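Local coordinates for protein methyltransferase (Streptomyces avermitilis, PDB 3GIW) that is of unknown function but binds S-adenosyl-L-homocysteine and probably acts as an S-adenosylmethionine-dependent methyltransferase with a Rossmann-like fold, at residues R80-I85 with S106-V111. Sequence-based numbering, arbitrary orientation. Where two conformers were deposited one is given.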
ATOM      1  N   ARG A  80      -0.396  -0.560  17.849  1.00 11.98           N
ATOM      2  CA  ARG A  80      -0.445   0.877  18.103  1.00 12.70           C
ATOM      3  C   ARG A  80       0.652   1.649  17.369  1.00 13.19           C
ATOM      4  O   ARG A  80       0.807   2.850  17.608  1.00 12.43           O
ATOM      5  CB  ARG A  80      -0.334   1.153  19.623  1.00 13.70           C
ATOM      6  CG  ARG A  80      -1.424   0.494  20.456  1.00 13.62           C
ATOM      7  CD  ARG A  80      -2.741   1.204  20.291  1.00 15.06           C
ATOM      8  NE  ARG A  80      -3.833   0.509  20.979  1.00 15.71           N
ATOM      9  CZ  ARG A  80      -4.685  -0.353  20.432  1.00 14.80           C
ATOM     10  NH1 ARG A  80      -4.658  -0.676  19.130  1.00 15.02           N
ATOM     11  NH2 ARG A  80      -5.615  -0.899  21.199  1.00 17.16           N
ATOM     12  N   GLN A  81       1.397   0.974  16.486  1.00 12.56           N
ATOM     13  CA  GLN A  81       2.459   1.596  15.709  1.00 11.28           C
ATOM     14  C   GLN A  81       2.450   1.042  14.298  1.00 11.92           C
ATOM     15  O   GLN A  81       2.391  -0.173  14.097  1.00 11.57           O
ATOM     16  CB  GLN A  81       3.822   1.267  16.335  1.00 12.00           C
ATOM     17  CG  GLN A  81       3.966   1.719  17.784  1.00 12.77           C
ATOM     18  CD  GLN A  81       5.395   1.658  18.244  1.00 11.59           C
ATOM     19  OE1 GLN A  81       6.003   2.701  18.577  1.00 12.77           O
ATOM     20  NE2 GLN A  81       5.966   0.436  18.253  1.00 11.13           N
ATOM     21  N   PHE A  82       2.560   1.934  13.313  1.00 11.81           N
ATOM     22  CA  PHE A  82       2.497   1.563  11.901  1.00 12.96           C
ATOM     23  C   PHE A  82       3.605   2.266  11.123  1.00 11.61           C
ATOM     24  O   PHE A  82       3.857   3.463  11.340  1.00 12.59           O
ATOM     25  CB  PHE A  82       1.127   1.985  11.307  1.00 14.40           C
ATOM     26  CG  PHE A  82      -0.041   1.321  11.959  1.00 14.18           C
ATOM     27  CD1 PHE A  82      -0.482   1.734  13.225  1.00 14.13           C
ATOM     28  CD2 PHE A  82      -0.677   0.248  11.348  1.00 14.94           C
ATOM     29  CE1 PHE A  82      -1.558   1.096  13.873  1.00 14.62           C
ATOM     30  CE2 PHE A  82      -1.732  -0.392  12.007  1.00 15.11           C
ATOM     31  CZ  PHE A  82      -2.168   0.036  13.237  1.00 14.37           C
ATOM     32  N   LEU A  83       4.220   1.530  10.200  1.00 11.76           N
ATOM     33  CA  LEU A  83       5.182   2.020   9.244  1.00 12.08           C
ATOM     34  C   LEU A  83       4.637   1.720   7.838  1.00 12.37           C
ATOM     35  O   LEU A  83       4.601   0.570   7.420  1.00 13.09           O
ATOM     36  CB  LEU A  83       6.538   1.349   9.460  1.00 13.27           C
ATOM     37  CG  LEU A  83       7.655   1.759   8.503  1.00 12.73           C
ATOM     38  CD1 LEU A  83       7.850   3.264   8.353  1.00 14.04           C
ATOM     39  CD2 LEU A  83       9.005   1.093   8.903  1.00 14.38           C
ATOM     40  N   ASP A  84       4.233   2.781   7.133  1.00 12.08           N
ATOM     41  CA  ASP A  84       3.547   2.660   5.848  1.00 12.36           C
ATOM     42  C   ASP A  84       4.484   3.047   4.724  1.00 12.69           C
ATOM     43  O   ASP A  84       4.928   4.209   4.609  1.00 13.82           O
ATOM     44  CB  ASP A  84       2.338   3.581   5.839  1.00 13.55           C
ATOM     45  CG  ASP A  84       1.443   3.401   4.604  1.00 16.11           C
ATOM     46  OD1 ASP A  84       1.166   2.253   4.195  1.00 15.00           O
ATOM     47  OD2 ASP A  84       0.958   4.442   4.069  1.00 16.80           O
ATOM     48  N   ILE A  85       4.820   2.077   3.877  1.00 12.21           N
ATOM     49  CA  ILE A  85       5.809   2.239   2.827  1.00 13.03           C
ATOM     50  C   ILE A  85       5.087   2.405   1.487  1.00 13.64           C
ATOM     51  O   ILE A  85       4.397   1.493   1.043  1.00 14.93           O
ATOM     52  CB  ILE A  85       6.768   1.011   2.748  1.00 14.40           C
ATOM     53  CG1 ILE A  85       7.375   0.725   4.123  1.00 15.55           C
ATOM     54  CG2 ILE A  85       7.823   1.214   1.621  1.00 14.54           C
ATOM     55  CD1 ILE A  85       8.193   1.811   4.678  1.00 17.85           C
ATOM     56  N   SER A 106      -2.063   5.914  19.096  1.00 15.50           N
ATOM     57  CA  SER A 106      -1.375   5.263  17.967  1.00 14.64           C
ATOM     58  C   SER A 106      -0.393   6.212  17.247  1.00 14.84           C
ATOM     59  O   SER A 106      -0.596   7.436  17.170  1.00 15.17           O
ATOM     60  CB  SER A 106      -2.353   4.620  16.957  1.00 15.21           C
ATOM     61  OG  SER A 106      -3.255   3.697  17.564  1.00 17.58           O
ATOM     62  N   ARG A 107       0.672   5.603  16.732  1.00 14.90           N
ATOM     63  CA  ARG A 107       1.783   6.298  16.073  0.50 14.92           C
ATOM     64  C   ARG A 107       1.950   5.758  14.645  1.00 14.33           C
ATOM     65  O   ARG A 107       1.890   4.540  14.449  1.00 14.15           O
ATOM     66  CB  ARG A 107       3.079   6.045  16.841  0.50 15.29           C
ATOM     67  CG  ARG A 107       3.035   6.431  18.309  0.50 16.69           C
ATOM     68  CD  ARG A 107       4.165   5.768  19.072  0.50 17.77           C
ATOM     69  NE  ARG A 107       4.355   6.394  20.391  0.50 17.38           N
ATOM     70  CZ  ARG A 107       5.209   5.975  21.325  0.50 19.30           C
ATOM     71  NH1 ARG A 107       5.987   4.917  21.121  0.50 19.79           N
ATOM     72  NH2 ARG A 107       5.293   6.627  22.475  0.50 18.93           N
ATOM     73  N   VAL A 108       2.162   6.648  13.669  1.00 13.17           N
ATOM     74  CA  VAL A 108       2.281   6.241  12.261  1.00 13.30           C
ATOM     75  C   VAL A 108       3.387   7.035  11.594  1.00 12.68           C
ATOM     76  O   VAL A 108       3.463   8.266  11.735  1.00 13.45           O
ATOM     77  CB  VAL A 108       0.956   6.469  11.477  1.00 13.02           C
ATOM     78  CG1 VAL A 108       1.104   6.028  10.042  1.00 13.77           C
ATOM     79  CG2 VAL A 108      -0.203   5.769  12.193  1.00 15.41           C
ATOM     80  N   VAL A 109       4.272   6.321  10.912  1.00 11.45           N
ATOM     81  CA  VAL A 109       5.254   6.949  10.023  1.00 11.97           C
ATOM     82  C   VAL A 109       4.843   6.595   8.584  1.00 11.96           C
ATOM     83  O   VAL A 109       4.746   5.422   8.233  1.00 12.79           O
ATOM     84  CB  VAL A 109       6.698   6.500  10.280  1.00 12.33           C
ATOM     85  CG1 VAL A 109       7.693   7.048   9.242  1.00 13.06           C
ATOM     86  CG2 VAL A 109       7.127   6.890  11.681  1.00 13.19           C
ATOM     87  N   TYR A 110       4.683   7.630   7.750  1.00 10.85           N
ATOM     88  CA  TYR A 110       4.387   7.492   6.342  1.00 10.82           C
ATOM     89  C   TYR A 110       5.633   7.750   5.489  1.00 11.35           C
ATOM     90  O   TYR A 110       6.463   8.631   5.821  1.00 12.23           O
ATOM     91  CB  TYR A 110       3.382   8.542   5.997  1.00 12.09           C
ATOM     92  CG  TYR A 110       2.005   8.425   6.596  1.00 11.18           C
ATOM     93  CD1 TYR A 110       1.098   7.517   6.102  1.00 11.86           C
ATOM     94  CD2 TYR A 110       1.569   9.293   7.591  1.00 12.22           C
ATOM     95  CE1 TYR A 110      -0.233   7.489   6.535  1.00 11.79           C
ATOM     96  CE2 TYR A 110       0.240   9.263   8.073  1.00 12.30           C
ATOM     97  CZ  TYR A 110      -0.681   8.349   7.529  1.00 12.34           C
ATOM     98  OH  TYR A 110      -2.004   8.301   7.928  1.00 13.47           O
ATOM     99  N   VAL A 111       5.753   7.042   4.374  1.00 12.12           N
ATOM    100  CA  VAL A 111       6.930   7.110   3.528  1.00 12.67           C
ATOM    101  C   VAL A 111       6.523   7.069   2.058  1.00 13.04           C
ATOM    102  O   VAL A 111       5.722   6.250   1.647  1.00 12.85           O
ATOM    103  CB  VAL A 111       7.868   5.899   3.797  1.00 13.05           C
ATOM    104  CG1 VAL A 111       9.147   6.014   2.980  1.00 14.92           C
ATOM    105  CG2 VAL A 111       8.164   5.762   5.313  1.00 13.70           C
TER
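Asp84 turns CG away from its own N (chi1 -173°) while Tyr110 keeps CG beside its N (chi1 -67°), and the carboxylate meets the phenol ring at its edge, OD2 of Asp84 lying 3.7 Å from CD1 of Tyr110 and near the ring plane. The two planes stand 76° apart, and the contact is not a hydrogen bond: OD2 is taken by Thr87, OD1 by Thr165 and the tyrosine hydroxyl by His96, so both carboxylate oxygens and the hydroxyl have partners. CG1 of Val108 sits over the centre of one face of the Tyr110 ring, 3.8 Å from its plane, while CG2 of Val108 reaches CB of Phe82 at 4.1 Å. Helix 95-102 packs over this Phe82, Val108 and Tyr110 side of the sheet.

On the opposite face of the sheet, Leu83, Ile85, Val109 and Val111 form an apolar patch in which CD1 of Leu83 touches both CG1 of Val109 and CG2 of Val111, each at 3.9 Å. Further along, Gln81 and Arg107 run side by side; in one of two conformers of Arg107, NH1 gives OE1 of Gln81 a weak and doubtful bond (3.4 Å), whereas the stronger donor to that oxygen is the amide of Asp157.

The two strands are parallel, their axes coming within 4.7 Å, and are joined by backbone bonds such as Val109 N to Phe82 O (2.9 Å) and Asp84 N to Val109 O. The last bond, from Val111 N to Asp84 O, is weak, and the same N-H also bonds to Thr87. The C-terminal ends of the strands border the S-adenosyl-L-homocysteine site, empty of that ligand here: the binding residue Asp112 follows Val111, and Met140, another, lies beside Ile85. Strand 81-85, helix 95-102 and strand 107-112 make the beta-alpha-beta crossover characteristic of Rossmann-like methyltransferases.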